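Local coordinates for assembly chaperone of ribosomal protein L4 (Acl4) (Chaetomium thermophilum, PDB 5TQB) that probably acts as a dedicated chaperone that binds ribosomal protein L4 and escorts it toward ribosome assembly, using a helical tetratricopeptide-repeat scaffold, at residues T201-L212 with L234-M243. Numbering follows the deposited sequence.
Sequences TEEAREALRRSL and LVRLLIEVDM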
loop_
_atom_site.group_PDB
_atom_site.type_symbol
_atom_site.label_atom_id
_atom_site.label_comp_id
_atom_site.label_asym_id
_atom_site.label_seq_id
_atom_site.Cartn_x
_atom_site.Cartn_y
_atom_site.Cartn_z
ATOM N N THR B 201 17.198 21.903 4.623
ATOM C CA THR B 201 16.217 21.605 3.591
ATOM C C THR B 201 16.822 20.919 2.375
ATOM O O THR B 201 16.232 19.983 1.832
ATOM C CB THR B 201 15.489 22.887 3.145
ATOM O OG1 THR B 201 14.824 23.464 4.274
ATOM C CG2 THR B 201 14.460 22.589 2.060
ATOM N N GLU B 202 17.988 21.377 1.936
ATOM C CA GLU B 202 18.575 20.829 0.723
ATOM C C GLU B 202 18.981 19.375 0.931
ATOM O O GLU B 202 18.803 18.541 0.043
ATOM C CB GLU B 202 19.770 21.662 0.253
ATOM C CG GLU B 202 20.313 21.233 -1.107
ATOM C CD GLU B 202 19.213 21.049 -2.146
ATOM O OE1 GLU B 202 18.382 21.970 -2.309
ATOM O OE2 GLU B 202 19.165 19.973 -2.784
ATOM N N GLU B 203 19.510 19.068 2.111
ATOM C CA GLU B 203 19.873 17.696 2.427
ATOM C C GLU B 203 18.623 16.836 2.579
ATOM O O GLU B 203 18.656 15.638 2.307
ATOM C CB GLU B 203 20.723 17.634 3.694
ATOM C CG GLU B 203 22.069 18.323 3.548
ATOM C CD GLU B 203 22.962 18.108 4.751
ATOM O OE1 GLU B 203 23.379 19.109 5.366
ATOM O OE2 GLU B 203 23.244 16.936 5.081
ATOM N N ALA B 204 17.523 17.444 3.013
ATOM C CA ALA B 204 16.256 16.728 3.102
ATOM C C ALA B 204 15.780 16.330 1.709
ATOM O O ALA B 204 15.343 15.200 1.499
ATOM C CB ALA B 204 15.202 17.572 3.803
ATOM N N ARG B 205 15.872 17.260 0.763
ATOM C CA ARG B 205 15.489 16.988 -0.619
ATOM C C ARG B 205 16.367 15.888 -1.197
ATOM O O ARG B 205 15.875 14.968 -1.850
ATOM C CB ARG B 205 15.608 18.250 -1.480
ATOM C CG ARG B 205 14.631 19.354 -1.108
ATOM C CD ARG B 205 14.604 20.456 -2.152
ATOM N NE ARG B 205 13.780 21.586 -1.726
ATOM C CZ ARG B 205 14.250 22.732 -1.235
ATOM N NH1 ARG B 205 15.557 22.937 -1.102
ATOM N NH2 ARG B 205 13.403 23.688 -0.876
ATOM N N GLU B 206 17.668 15.996 -0.944
ATOM C CA GLU B 206 18.646 15.018 -1.402
ATOM C C GLU B 206 18.293 13.615 -0.909
ATOM O O GLU B 206 18.355 12.645 -1.668
ATOM C CB GLU B 206 20.032 15.413 -0.895
ATOM C CG GLU B 206 21.177 14.577 -1.439
ATOM C CD GLU B 206 22.517 14.981 -0.848
ATOM O OE1 GLU B 206 23.525 14.978 -1.588
ATOM O OE2 GLU B 206 22.562 15.304 0.361
ATOM N N ALA B 207 17.910 13.521 0.361
ATOM C CA ALA B 207 17.559 12.246 0.973
ATOM C C ALA B 207 16.284 11.671 0.371
ATOM O O ALA B 207 16.210 10.475 0.086
ATOM C CB ALA B 207 17.399 12.411 2.475
ATOM N N LEU B 208 15.281 12.521 0.180
ATOM C CA LEU B 208 13.999 12.078 -0.353
ATOM C C LEU B 208 14.118 11.623 -1.806
ATOM O O LEU B 208 13.490 10.645 -2.216
ATOM C CB LEU B 208 12.974 13.203 -0.243
ATOM C CG LEU B 208 12.395 13.459 1.150
ATOM C CD1 LEU B 208 11.561 14.730 1.154
ATOM C CD2 LEU B 208 11.562 12.284 1.641
ATOM N N ARG B 209 14.926 12.338 -2.580
ATOM C CA ARG B 209 15.186 11.980 -3.968
ATOM C C ARG B 209 15.852 10.610 -4.031
ATOM O O ARG B 209 15.656 9.852 -4.983
ATOM C CB ARG B 209 16.090 13.032 -4.618
ATOM C CG ARG B 209 15.565 13.632 -5.918
ATOM C CD ARG B 209 15.771 15.146 -5.955
ATOM N NE ARG B 209 17.102 15.536 -5.491
ATOM C CZ ARG B 209 17.423 16.746 -5.036
ATOM N NH1 ARG B 209 16.511 17.710 -4.973
ATOM N NH2 ARG B 209 18.661 16.992 -4.636
ATOM N N ARG B 210 16.633 10.291 -3.004
ATOM C CA ARG B 210 17.316 9.006 -2.939
ATOM C C ARG B 210 16.358 7.870 -2.596
ATOM O O ARG B 210 16.441 6.788 -3.178
ATOM C CB ARG B 210 18.450 9.047 -1.919
ATOM C CG ARG B 210 19.093 7.698 -1.705
ATOM C CD ARG B 210 20.485 7.825 -1.154
ATOM N NE ARG B 210 21.123 6.521 -1.039
ATOM C CZ ARG B 210 22.359 6.330 -0.597
ATOM N NH1 ARG B 210 23.102 7.364 -0.228
ATOM N NH2 ARG B 210 22.852 5.101 -0.525
ATOM N N SER B 211 15.455 8.113 -1.650
ATOM C CA SER B 211 14.486 7.105 -1.250
ATOM C C SER B 211 13.557 6.763 -2.406
ATOM O O SER B 211 13.195 5.606 -2.595
ATOM C CB SER B 211 13.660 7.589 -0.060
ATOM O OG SER B 211 12.796 8.646 -0.437
ATOM N N LEU B 212 13.171 7.775 -3.174
ATOM C CA LEU B 212 12.290 7.573 -4.316
ATOM C C LEU B 212 12.971 6.744 -5.399
ATOM O O LEU B 212 12.343 5.902 -6.035
ATOM C CB LEU B 212 11.859 8.921 -4.893
ATOM C CG LEU B 212 10.851 9.707 -4.056
ATOM C CD1 LEU B 212 10.789 11.156 -4.515
ATOM C CD2 LEU B 212 9.483 9.064 -4.144
ATOM N N LEU B 234 5.486 10.013 3.449
ATOM C CA LEU B 234 6.371 10.508 2.403
ATOM C C LEU B 234 5.794 11.757 1.737
ATOM O O LEU B 234 6.502 12.743 1.546
ATOM C CB LEU B 234 6.617 9.423 1.357
ATOM C CG LEU B 234 7.420 9.852 0.132
ATOM C CD1 LEU B 234 8.836 10.250 0.533
ATOM C CD2 LEU B 234 7.431 8.744 -0.895
ATOM N N VAL B 235 4.511 11.714 1.388
ATOM C CA VAL B 235 3.869 12.841 0.718
ATOM C C VAL B 235 3.953 14.115 1.559
ATOM O O VAL B 235 4.142 15.204 1.016
ATOM C CB VAL B 235 2.399 12.534 0.384
ATOM C CG1 VAL B 235 1.675 13.773 -0.108
ATOM C CG2 VAL B 235 2.318 11.453 -0.676
ATOM N N ARG B 236 3.801 13.971 2.874
ATOM C CA ARG B 236 3.868 15.107 3.786
ATOM C C ARG B 236 5.275 15.701 3.759
ATOM O O ARG B 236 5.442 16.921 3.747
ATOM C CB ARG B 236 3.486 14.686 5.209
ATOM C CG ARG B 236 2.007 14.344 5.392
ATOM C CD ARG B 236 1.740 13.598 6.708
ATOM N NE ARG B 236 2.075 14.389 7.898
ATOM C CZ ARG B 236 1.197 15.038 8.668
ATOM N NH1 ARG B 236 -0.103 15.010 8.399
ATOM N NH2 ARG B 236 1.622 15.721 9.726
ATOM N N LEU B 237 6.279 14.829 3.718
ATOM C CA LEU B 237 7.667 15.264 3.611
ATOM C C LEU B 237 7.936 15.973 2.285
ATOM O O LEU B 237 8.687 16.943 2.241
ATOM C CB LEU B 237 8.619 14.075 3.750
ATOM C CG LEU B 237 8.608 13.319 5.082
ATOM C CD1 LEU B 237 9.555 12.144 5.002
ATOM C CD2 LEU B 237 8.982 14.211 6.236
ATOM N N LEU B 238 7.330 15.479 1.208
ATOM C CA LEU B 238 7.546 16.033 -0.129
ATOM C C LEU B 238 6.942 17.430 -0.306
ATOM O O LEU B 238 7.533 18.289 -0.962
ATOM C CB LEU B 238 6.957 15.102 -1.189
ATOM C CG LEU B 238 7.694 13.791 -1.463
ATOM C CD1 LEU B 238 6.892 12.958 -2.443
ATOM C CD2 LEU B 238 9.090 14.042 -2.005
ATOM N N ILE B 239 5.755 17.645 0.253
ATOM C CA ILE B 239 5.114 18.951 0.180
ATOM C C ILE B 239 5.864 19.930 1.084
ATOM O O ILE B 239 5.999 21.108 0.762
ATOM C CB ILE B 239 3.633 18.874 0.593
ATOM C CG1 ILE B 239 2.875 17.940 -0.346
ATOM C CG2 ILE B 239 2.980 20.247 0.540
ATOM C CD1 ILE B 239 1.523 17.512 0.183
ATOM N N GLU B 240 6.360 19.419 2.205
ATOM C CA GLU B 240 7.110 20.214 3.164
ATOM C C GLU B 240 8.314 20.888 2.512
ATOM O O GLU B 240 8.523 22.091 2.685
ATOM C CB GLU B 240 7.573 19.331 4.326
ATOM C CG GLU B 240 8.280 20.082 5.453
ATOM C CD GLU B 240 7.328 20.886 6.323
ATOM O OE1 GLU B 240 6.288 20.329 6.735
ATOM O OE2 GLU B 240 7.621 22.072 6.596
ATOM N N VAL B 241 9.096 20.116 1.758
ATOM C CA VAL B 241 10.332 20.624 1.160
ATOM C C VAL B 241 10.192 20.936 -0.334
ATOM O O VAL B 241 11.168 20.867 -1.086
ATOM C CB VAL B 241 11.503 19.643 1.377
ATOM C CG1 VAL B 241 11.738 19.420 2.867
ATOM C CG2 VAL B 241 11.230 18.330 0.685
ATOM N N ASP B 242 8.972 21.267 -0.754
ATOM C CA ASP B 242 8.712 21.850 -2.075
ATOM C C ASP B 242 9.001 20.923 -3.255
ATOM O O ASP B 242 9.502 21.369 -4.289
ATOM C CB ASP B 242 9.503 23.151 -2.250
ATOM C CG ASP B 242 9.221 24.158 -1.151
ATOM O OD1 ASP B 242 8.193 24.865 -1.247
ATOM O OD2 ASP B 242 10.023 24.239 -0.193
HETATM N N MSE B 243 8.685 19.639 -3.097
HETATM C CA MSE B 243 8.759 18.684 -4.196
HETATM C C MSE B 243 7.351 18.191 -4.528
HETATM O O MSE B 243 7.056 16.992 -4.481
HETATM C CB MSE B 243 9.685 17.519 -3.838
HETATM C CG MSE B 243 11.164 17.826 -4.034
HETATM SE SE MSE B 243 12.308 16.312 -3.565
HETATM C CE MSE B 243 12.064 16.411 -1.668
#
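Leu208 overlaps Leu234, Leu237, Leu238, Val241 and Met243, and its two methyls divide the work. The Leu208 and Leu234 side chains run past each other in opposite directions, with Leu208 CD2 3.6 Å from Leu234 CD1. Leu208 CD2 also meets CD1 of Leu237. Leu208 CD1 touches CG2 of Val241 at 3.6 Å and CE of the selenomethionine Met243 at 3.3 Å. The Met243 chain bends at its last torsion (chi3 -72°), which brings CE against CB and CD1 of Leu208. One turn on, Leu212 CD2 lies 3.9 Å from Leu234 CD2. Helix 185-197 also packs on this core, with Ala192 against Leu208.

The polar end sits where helix 228-240 stops in a Schellman motif, with Asp242 at positive phi. Arg205 reaches it with an extended chain from CG to NE. Arg205 NE donates to Val241 O at 2.8 Å. Arg205 NH2 makes a long, weak salt bridge to Asp242 OD2 (3.5 Å), at the guanidinium edge. The stronger partner of that carboxylate is a basic side chain on the chain of another protein. Arg205 NH1 bonds Glu202 OE1 at 3.2 Å, meeting it from above the carboxylate plane. A leucine in place of Arg205 would probably leave Val241 O without this donor and Glu202 OE1 without its arginine mate. The chemistry implies an apolar joint whose polar margin, mainly the Arg205 bond to Val241 O, probably steadies the helix end beside the other protein's chain.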